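Local coordinates for ORF12 (Lactococcus phage p2, PDB 3D8L), which probably acts as a chaperone for the tape measure protein and may help to keep it in solution while the phage tail assembles, at residues Lys24-Glu29 and Asp39-Val44; Phe43-Leu48 and Phe71-Asp76; Leu50-Asp55 and Lys81-Leu86. The protein carries 1 engineered substitution. All blocks are in the same frame, centred on the assembly; numbering follows the deposited sequence.

Contact 1 (Lys24-Glu29 and Asp39-Val44)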
# COMPACT_ATOMS: atom_id res chain seq x y z
N LYS A 24 6.33 -13.00 -19.39
CA LYS A 24 7.56 -13.47 -20.06
C LYS A 24 7.41 -13.29 -21.56
O LYS A 24 8.37 -12.97 -22.27
CB LYS A 24 7.89 -14.95 -19.71
CG LYS A 24 9.41 -15.27 -19.75
CD LYS A 24 9.73 -16.70 -19.34
CE LYS A 24 11.24 -16.92 -19.22
NZ LYS A 24 11.62 -18.30 -18.76
N ALA A 25 6.18 -13.49 -22.03
CA ALA A 25 5.84 -13.25 -23.42
C ALA A 25 6.03 -11.77 -23.74
O ALA A 25 6.62 -11.45 -24.78
CB ALA A 25 4.43 -13.68 -23.69
N MET A 26 5.57 -10.89 -22.85
CA MET A 26 5.63 -9.43 -23.07
C MET A 26 7.06 -8.89 -23.14
O MET A 26 7.31 -7.97 -23.91
CB MET A 26 4.87 -8.63 -21.99
CG MET A 26 3.44 -8.19 -22.38
SD MET A 26 2.57 -7.35 -21.05
CE MET A 26 2.46 -8.61 -19.84
N ASP A 27 7.97 -9.45 -22.35
CA ASP A 27 9.40 -9.13 -22.45
C ASP A 27 9.95 -9.48 -23.80
O ASP A 27 10.58 -8.65 -24.47
CB ASP A 27 10.23 -9.92 -21.43
CG ASP A 27 10.09 -9.40 -20.03
OD1 ASP A 27 8.94 -9.13 -19.59
OD2 ASP A 27 11.15 -9.26 -19.37
N THR A 28 9.75 -10.74 -24.17
CA THR A 28 10.46 -11.28 -25.30
C THR A 28 9.82 -10.73 -26.58
O THR A 28 10.52 -10.47 -27.54
CB THR A 28 10.57 -12.83 -25.26
OG1 THR A 28 9.38 -13.42 -25.75
CG2 THR A 28 10.85 -13.33 -23.82
N GLU A 29 8.50 -10.47 -26.57
CA GLU A 29 7.83 -9.84 -27.73
C GLU A 29 8.28 -8.41 -27.95
O GLU A 29 8.36 -7.95 -29.10
CB GLU A 29 6.29 -9.83 -27.60
CG GLU A 29 5.56 -11.12 -28.08
CD GLU A 29 5.81 -11.46 -29.54
OE1 GLU A 29 7.00 -11.47 -29.92
OE2 GLU A 29 4.84 -11.73 -30.29
N ASP A 39 -1.17 -6.14 -28.95
CA ASP A 39 -2.20 -7.11 -28.66
C ASP A 39 -1.82 -7.91 -27.42
O ASP A 39 -2.67 -8.28 -26.65
CB ASP A 39 -2.40 -8.05 -29.84
CG ASP A 39 -3.56 -8.99 -29.65
OD1 ASP A 39 -4.66 -8.52 -29.32
OD2 ASP A 39 -3.38 -10.21 -29.83
N LEU A 40 -0.55 -8.16 -27.21
CA LEU A 40 -0.19 -8.88 -25.98
C LEU A 40 -0.53 -8.07 -24.73
O LEU A 40 -1.14 -8.60 -23.80
CB LEU A 40 1.29 -9.22 -25.96
CG LEU A 40 1.59 -10.67 -25.59
CD1 LEU A 40 3.07 -10.77 -25.22
CD2 LEU A 40 0.67 -11.19 -24.49
N MET A 41 -0.14 -6.80 -24.71
CA MET A 41 -0.40 -5.95 -23.56
C MET A 41 -1.89 -5.82 -23.25
O MET A 41 -2.30 -5.87 -22.09
CB MET A 41 0.20 -4.58 -23.75
CG MET A 41 1.69 -4.53 -23.56
SD MET A 41 2.05 -2.80 -23.64
CE MET A 41 3.44 -2.77 -24.76
N GLU A 42 -2.71 -5.67 -24.28
CA GLU A 42 -4.16 -5.49 -24.08
C GLU A 42 -4.81 -6.82 -23.66
O GLU A 42 -5.75 -6.85 -22.86
CB GLU A 42 -4.82 -4.91 -25.34
CG GLU A 42 -4.16 -3.63 -25.73
CD GLU A 42 -4.83 -2.88 -26.86
OE1 GLU A 42 -5.89 -3.35 -27.33
OE2 GLU A 42 -4.29 -1.80 -27.27
N PHE A 43 -4.28 -7.92 -24.19
CA PHE A 43 -4.75 -9.24 -23.78
C PHE A 43 -4.61 -9.33 -22.28
O PHE A 43 -5.59 -9.61 -21.60
CB PHE A 43 -3.94 -10.33 -24.45
CG PHE A 43 -4.46 -11.71 -24.29
CD1 PHE A 43 -5.03 -12.38 -25.39
CD2 PHE A 43 -4.28 -12.40 -23.10
CE1 PHE A 43 -5.46 -13.74 -25.30
CE2 PHE A 43 -4.71 -13.76 -22.98
CZ PHE A 43 -5.30 -14.44 -24.10
N VAL A 44 -3.42 -9.01 -21.76
CA VAL A 44 -3.17 -9.15 -20.32
C VAL A 44 -3.95 -8.11 -19.54
O VAL A 44 -4.64 -8.45 -18.61
CB VAL A 44 -1.70 -9.06 -19.97
CG1 VAL A 44 -1.54 -9.20 -18.49
CG2 VAL A 44 -0.91 -10.12 -20.72

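Contact 2 (Phe43-Leu48 and Phe71-Asp76)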
# COMPACT_ATOMS: atom_id res chain seq x y z
N PHE A 43 -4.28 -7.92 -24.19
CA PHE A 43 -4.75 -9.24 -23.78
C PHE A 43 -4.61 -9.33 -22.28
O PHE A 43 -5.59 -9.61 -21.60
CB PHE A 43 -3.94 -10.33 -24.45
CG PHE A 43 -4.46 -11.71 -24.29
CD1 PHE A 43 -5.03 -12.38 -25.39
CD2 PHE A 43 -4.28 -12.40 -23.10
CE1 PHE A 43 -5.46 -13.74 -25.30
CE2 PHE A 43 -4.71 -13.76 -22.98
CZ PHE A 43 -5.30 -14.44 -24.10
N VAL A 44 -3.42 -9.01 -21.76
CA VAL A 44 -3.17 -9.15 -20.32
C VAL A 44 -3.95 -8.11 -19.54
O VAL A 44 -4.64 -8.45 -18.61
CB VAL A 44 -1.70 -9.06 -19.97
CG1 VAL A 44 -1.54 -9.20 -18.49
CG2 VAL A 44 -0.91 -10.12 -20.72
N GLN A 45 -3.87 -6.85 -19.97
CA GLN A 45 -4.61 -5.76 -19.34
C GLN A 45 -6.08 -6.12 -19.07
O GLN A 45 -6.57 -6.00 -17.94
CB GLN A 45 -4.55 -4.48 -20.19
CG GLN A 45 -5.27 -3.33 -19.51
CD GLN A 45 -5.12 -1.97 -20.17
OE1 GLN A 45 -5.36 -0.95 -19.52
NE2 GLN A 45 -4.75 -1.94 -21.45
N TYR A 46 -6.77 -6.56 -20.11
CA TYR A 46 -8.24 -6.76 -19.99
C TYR A 46 -8.51 -8.03 -19.26
O TYR A 46 -9.45 -8.09 -18.47
CB TYR A 46 -8.96 -6.80 -21.35
CG TYR A 46 -10.47 -6.77 -21.28
CD1 TYR A 46 -11.14 -5.97 -20.38
CD2 TYR A 46 -11.23 -7.53 -22.16
CE1 TYR A 46 -12.54 -5.95 -20.34
CE2 TYR A 46 -12.61 -7.53 -22.10
CZ TYR A 46 -13.25 -6.73 -21.19
OH TYR A 46 -14.61 -6.70 -21.15
N GLY A 47 -7.67 -9.04 -19.53
CA GLY A 47 -7.73 -10.34 -18.84
C GLY A 47 -7.53 -10.23 -17.35
O GLY A 47 -8.27 -10.82 -16.56
N LEU A 48 -6.54 -9.44 -16.96
CA LEU A 48 -6.23 -9.21 -15.55
C LEU A 48 -7.37 -8.38 -14.93
O LEU A 48 -7.79 -8.64 -13.80
CB LEU A 48 -4.89 -8.46 -15.41
CG LEU A 48 -3.99 -8.87 -14.26
CD1 LEU A 48 -2.83 -7.89 -14.12
CD2 LEU A 48 -4.81 -8.93 -12.98
N PHE A 71 -11.28 -6.35 -30.32
CA PHE A 71 -10.25 -5.55 -29.66
C PHE A 71 -10.79 -4.33 -28.91
O PHE A 71 -10.00 -3.50 -28.46
CB PHE A 71 -9.16 -5.15 -30.66
CG PHE A 71 -8.69 -6.31 -31.47
CD1 PHE A 71 -8.76 -6.30 -32.83
CD2 PHE A 71 -8.26 -7.48 -30.85
CE1 PHE A 71 -8.36 -7.40 -33.54
CE2 PHE A 71 -7.87 -8.58 -31.57
CZ PHE A 71 -7.92 -8.53 -32.91
N GLU A 72 -12.10 -4.23 -28.73
CA GLU A 72 -12.69 -3.17 -27.95
C GLU A 72 -12.78 -3.62 -26.51
O GLU A 72 -13.22 -4.75 -26.26
CB GLU A 72 -14.10 -2.86 -28.40
CG GLU A 72 -14.25 -2.32 -29.79
CD GLU A 72 -15.63 -1.76 -30.04
OE1 GLU A 72 -16.63 -2.46 -29.76
OE2 GLU A 72 -15.72 -0.62 -30.52
N PHE A 73 -12.39 -2.75 -25.57
CA PHE A 73 -12.50 -3.10 -24.15
C PHE A 73 -12.48 -1.87 -23.23
O PHE A 73 -12.47 -0.73 -23.68
CB PHE A 73 -11.40 -4.12 -23.76
CG PHE A 73 -10.02 -3.52 -23.63
CD1 PHE A 73 -9.28 -3.18 -24.75
CD2 PHE A 73 -9.44 -3.33 -22.38
CE1 PHE A 73 -8.01 -2.62 -24.63
CE2 PHE A 73 -8.16 -2.78 -22.28
CZ PHE A 73 -7.45 -2.42 -23.41
N ASP A 74 -12.53 -2.15 -21.94
CA ASP A 74 -12.54 -1.15 -20.89
C ASP A 74 -12.10 -1.81 -19.61
O ASP A 74 -12.54 -2.92 -19.33
CB ASP A 74 -13.93 -0.64 -20.66
CG ASP A 74 -13.95 0.60 -19.81
OD1 ASP A 74 -13.31 1.62 -20.20
OD2 ASP A 74 -14.62 0.58 -18.77
N THR A 75 -11.26 -1.13 -18.85
CA THR A 75 -10.79 -1.63 -17.56
C THR A 75 -10.93 -0.48 -16.59
O THR A 75 -10.12 -0.29 -15.71
CB THR A 75 -9.35 -2.02 -17.63
OG1 THR A 75 -8.56 -0.86 -17.95
CG2 THR A 75 -9.13 -3.11 -18.67
N ASP A 76 -11.96 0.31 -16.80
CA ASP A 76 -12.37 1.31 -15.85
C ASP A 76 -11.31 2.30 -15.47
O ASP A 76 -11.22 2.69 -14.33
CB ASP A 76 -12.87 0.62 -14.61
CG ASP A 76 -13.97 1.38 -13.97
OD1 ASP A 76 -13.77 2.55 -13.61
OD2 ASP A 76 -15.07 0.79 -13.87

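Contact 3 (Leu50-Asp55 and Lys81-Leu86)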
# COMPACT_ATOMS: atom_id res chain seq x y z
N LEU A 50 -10.51 -8.31 -15.77
CA LEU A 50 -11.63 -9.22 -15.56
C LEU A 50 -11.32 -10.17 -14.38
O LEU A 50 -12.16 -10.34 -13.50
CB LEU A 50 -12.01 -9.96 -16.87
CG LEU A 50 -12.68 -9.10 -17.98
CD1 LEU A 50 -12.89 -9.88 -19.27
CD2 LEU A 50 -13.98 -8.57 -17.52
N ALA A 51 -10.10 -10.73 -14.32
CA ALA A 51 -9.74 -11.62 -13.21
C ALA A 51 -9.92 -10.95 -11.84
O ALA A 51 -10.41 -11.58 -10.89
CB ALA A 51 -8.32 -12.13 -13.35
N LEU A 52 -9.54 -9.68 -11.73
CA LEU A 52 -9.52 -8.99 -10.44
C LEU A 52 -10.86 -8.44 -10.07
O LEU A 52 -11.12 -8.22 -8.89
CB LEU A 52 -8.51 -7.83 -10.45
CG LEU A 52 -7.03 -8.17 -10.42
CD1 LEU A 52 -6.27 -6.98 -10.86
CD2 LEU A 52 -6.60 -8.57 -9.04
N PHE A 53 -11.72 -8.21 -11.08
CA PHE A 53 -12.98 -7.46 -10.87
C PHE A 53 -14.30 -8.14 -11.28
O PHE A 53 -15.34 -7.79 -10.75
CB PHE A 53 -12.86 -6.08 -11.51
CG PHE A 53 -11.84 -5.21 -10.85
CD1 PHE A 53 -10.59 -5.04 -11.39
CD2 PHE A 53 -12.13 -4.55 -9.67
CE1 PHE A 53 -9.64 -4.22 -10.75
CE2 PHE A 53 -11.21 -3.73 -9.05
CZ PHE A 53 -9.96 -3.57 -9.59
N GLN A 54 -14.28 -9.09 -12.21
CA GLN A 54 -15.50 -9.78 -12.56
C GLN A 54 -15.58 -11.14 -11.85
O GLN A 54 -14.74 -12.03 -12.04
CB GLN A 54 -15.64 -9.94 -14.07
CG GLN A 54 -16.84 -10.76 -14.50
CD GLN A 54 -18.17 -10.20 -14.01
OE1 GLN A 54 -18.83 -10.77 -13.12
NE2 GLN A 54 -18.57 -9.07 -14.58
N ASP A 55 -16.62 -11.26 -11.03
CA ASP A 55 -16.81 -12.43 -10.19
C ASP A 55 -17.36 -13.56 -11.01
O ASP A 55 -17.04 -14.72 -10.80
CB ASP A 55 -17.77 -12.14 -9.04
CG ASP A 55 -17.67 -13.16 -7.99
OD1 ASP A 55 -16.51 -13.50 -7.68
OD2 ASP A 55 -18.71 -13.66 -7.50
N LYS A 81 -0.04 -1.22 -15.63
CA LYS A 81 0.86 -1.02 -14.50
C LYS A 81 0.07 -1.23 -13.23
O LYS A 81 0.36 -2.08 -12.40
CB LYS A 81 1.45 0.40 -14.57
CG LYS A 81 2.09 0.90 -13.27
CD LYS A 81 2.99 2.13 -13.50
CE LYS A 81 2.41 3.45 -12.92
NZ LYS A 81 3.25 4.70 -13.24
N GLU A 82 -0.99 -0.45 -13.13
CA GLU A 82 -1.86 -0.43 -11.98
C GLU A 82 -2.48 -1.80 -11.69
O GLU A 82 -2.57 -2.21 -10.53
CB GLU A 82 -2.95 0.58 -12.32
CG GLU A 82 -3.92 0.93 -11.22
CD GLU A 82 -4.96 1.97 -11.68
OE1 GLU A 82 -4.92 2.40 -12.89
OE2 GLU A 82 -5.81 2.35 -10.83
N LEU A 83 -2.90 -2.50 -12.74
CA LEU A 83 -3.56 -3.81 -12.63
C LEU A 83 -2.57 -4.90 -12.18
O LEU A 83 -2.91 -5.83 -11.45
CB LEU A 83 -4.18 -4.21 -13.97
CG LEU A 83 -5.42 -3.48 -14.48
CD1 LEU A 83 -5.82 -3.91 -15.88
CD2 LEU A 83 -6.52 -3.74 -13.51
N VAL A 84 -1.34 -4.82 -12.65
CA VAL A 84 -0.38 -5.84 -12.28
C VAL A 84 -0.02 -5.64 -10.81
O VAL A 84 0.05 -6.61 -10.07
CB VAL A 84 0.88 -5.84 -13.19
CG1 VAL A 84 1.84 -6.88 -12.73
CG2 VAL A 84 0.49 -6.08 -14.63
N GLU A 85 0.18 -4.40 -10.38
CA GLU A 85 0.45 -4.11 -8.97
C GLU A 85 -0.60 -4.69 -8.05
O GLU A 85 -0.28 -5.19 -6.98
CB GLU A 85 0.50 -2.61 -8.71
CG GLU A 85 1.88 -2.02 -8.69
CD GLU A 85 1.86 -0.56 -9.11
OE1 GLU A 85 1.04 -0.23 -10.00
OE2 GLU A 85 2.67 0.24 -8.58
N LEU A 86 -1.86 -4.61 -8.45
CA LEU A 86 -2.93 -5.09 -7.59
C LEU A 86 -2.75 -6.57 -7.40
O LEU A 86 -2.77 -7.08 -6.29
CB LEU A 86 -4.31 -4.81 -8.20
CG LEU A 86 -4.80 -3.38 -8.05
CD1 LEU A 86 -6.10 -3.17 -8.82
CD2 LEU A 86 -4.96 -3.06 -6.60

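Contact 1 (Lys24-Glu29 and Asp39-Val44)
The flat group in this contact is the peptide that links Ala25 to Met26. Methyl CD1 of Leu40 lies over one of its faces, above the C–N bond, 3.5 Å from Ala25 C. This is a helical hairpin: helix 19-31 and helix 37-53 follow each other in the chain and run antiparallel, with the segment axes at 163° and 10.0 Å apart at their closest. Leu40 points toward segment 24-29 and carries much of the contact. Its CD1 also touches Ala25 CB at 3.6 Å. Glu29 comes in from the next turn, its aliphatic part roughly square to the leucine, and its CG stands 3.8 Å from Leu40 CD1. The chain bends at chi2 (-59°), and CB and CG are the atoms that meet the leucine. Gln22 of helix 19-31 packs on Leu40 and Val44 as well. Next to Val44 in sequence, Phe43 sets its ring edge-to-face with Phe64. Met26 covers the remaining flank. Its SD lies 3.9 Å from Met41 CG, and the two side chains cross at a slant. The chain then folds at chi3 (-64°) and turns the last methyl toward Val44. Met26 CE and Val44 CG2 meet tip to tip at 3.8 Å.

Contact 2 (Phe43-Leu48 and Phe71-Asp76)
Phe73 meets Tyr46 first with its CB, which stands over the centre of the tyrosine ring, 3.7 Å from the centroid and 8° off the normal. This is a CH-pi contact. The phenyl ring then leans back along Tyr46 toward the helix, and the two side chains run past each other in opposite senses. Phe73 CG lies 4.0 Å from Tyr46 CG. Phe73 CD2 lies 3.7 Å from Tyr46 CB. A chi1 of 75° holds CG between the backbone N and the carbonyl carbon, and this turns the ring over the helix. The ring planes meet obliquely, at 48°. Further out, Phe73 CE2 reaches Gln45 CG at 4.0 Å, and CZ lies 4.0 Å from Gln45 CD, which stands at the ring edge, in its plane. In this all-helical fold the segment 71-76 belongs to the loop between helix 57-70 and helix 80-88. The loop is laid across the central helix 37-53. Phe67 of helix 57-70 joins the aromatic cluster: its ring meets Phe73 and is edge-to-face with Tyr46. Thr75 CG2 lies at the edge of the tyrosine ring, 3.9 Å from Tyr46 CD1. The OG1 of Thr75 is hydrogen-bonded to Lys78 O.

Contact 3 (Leu50-Asp55 and Lys81-Leu86)
Leu52 has the most surface buried here, followed by Leu86 and Leu83. Its closest touches are made by one methyl, CD1. That methyl reaches helix 80-88 between two residues one turn apart. It sits 3.6 Å from the carbonyl Leu83 O and 4.0 Å from Leu86 CB. The side chain of Leu83 reaches it too, with Leu83 CD2 at 4.2 Å from Leu52 CD1. Leu52 holds CG anti to its carbonyl carbon (chi1 -73°), and the chain is extended at chi2, which brings CD1 to helix 80-88.

Leu86 has two partners. Its CB faces Leu52, while its CD1 lies at the edge of the Phe53 ring, near the ring plane, 4.0 Å from Phe53 CZ. The leucine and the phenylalanine side chains stand at about a right angle. Leu83 CD2 is at the same ring edge, 4.2 Å from Phe53 CE1. The CB of Leu83 does not aim at segment 50-55, but this methyl reaches it.

The Phe53 ring also meets that of Tyr49, their planes about 30° apart. Helix 80-88 carries a subunit interface as well: Glu85 OE2 forms a salt bridge to Lys81 NZ of the second subunit, and Glu82 OE1 one to Lys89 NZ there. The arrangement is leucine-rich helix-to-helix packing, by which the last helix of this all-helical fold is fastened to the C-terminal end of the central helix.

How the contacts relate
All three contacts use helix 37-53, and they follow one another along it. Contact 1 takes its early turns, contact 2 the middle and contact 3 the end. Contacts 1 and 2 share Phe43 and Val44, and their centres are 13 Å apart. They also touch where Glu42 OE1 lies 3.5 Å from Phe73 CE1. Contacts 2 and 3 are nearer, with centres 10 Å apart, and join through Leu48 CD1, 3.7 Å from Val84 CA. Contacts 1 and 3 lie on opposite sides of the chain's centre, 16 Å apart between centres, and do not touch. Of the three, only contact 3 is reached by another subunit of the assembly.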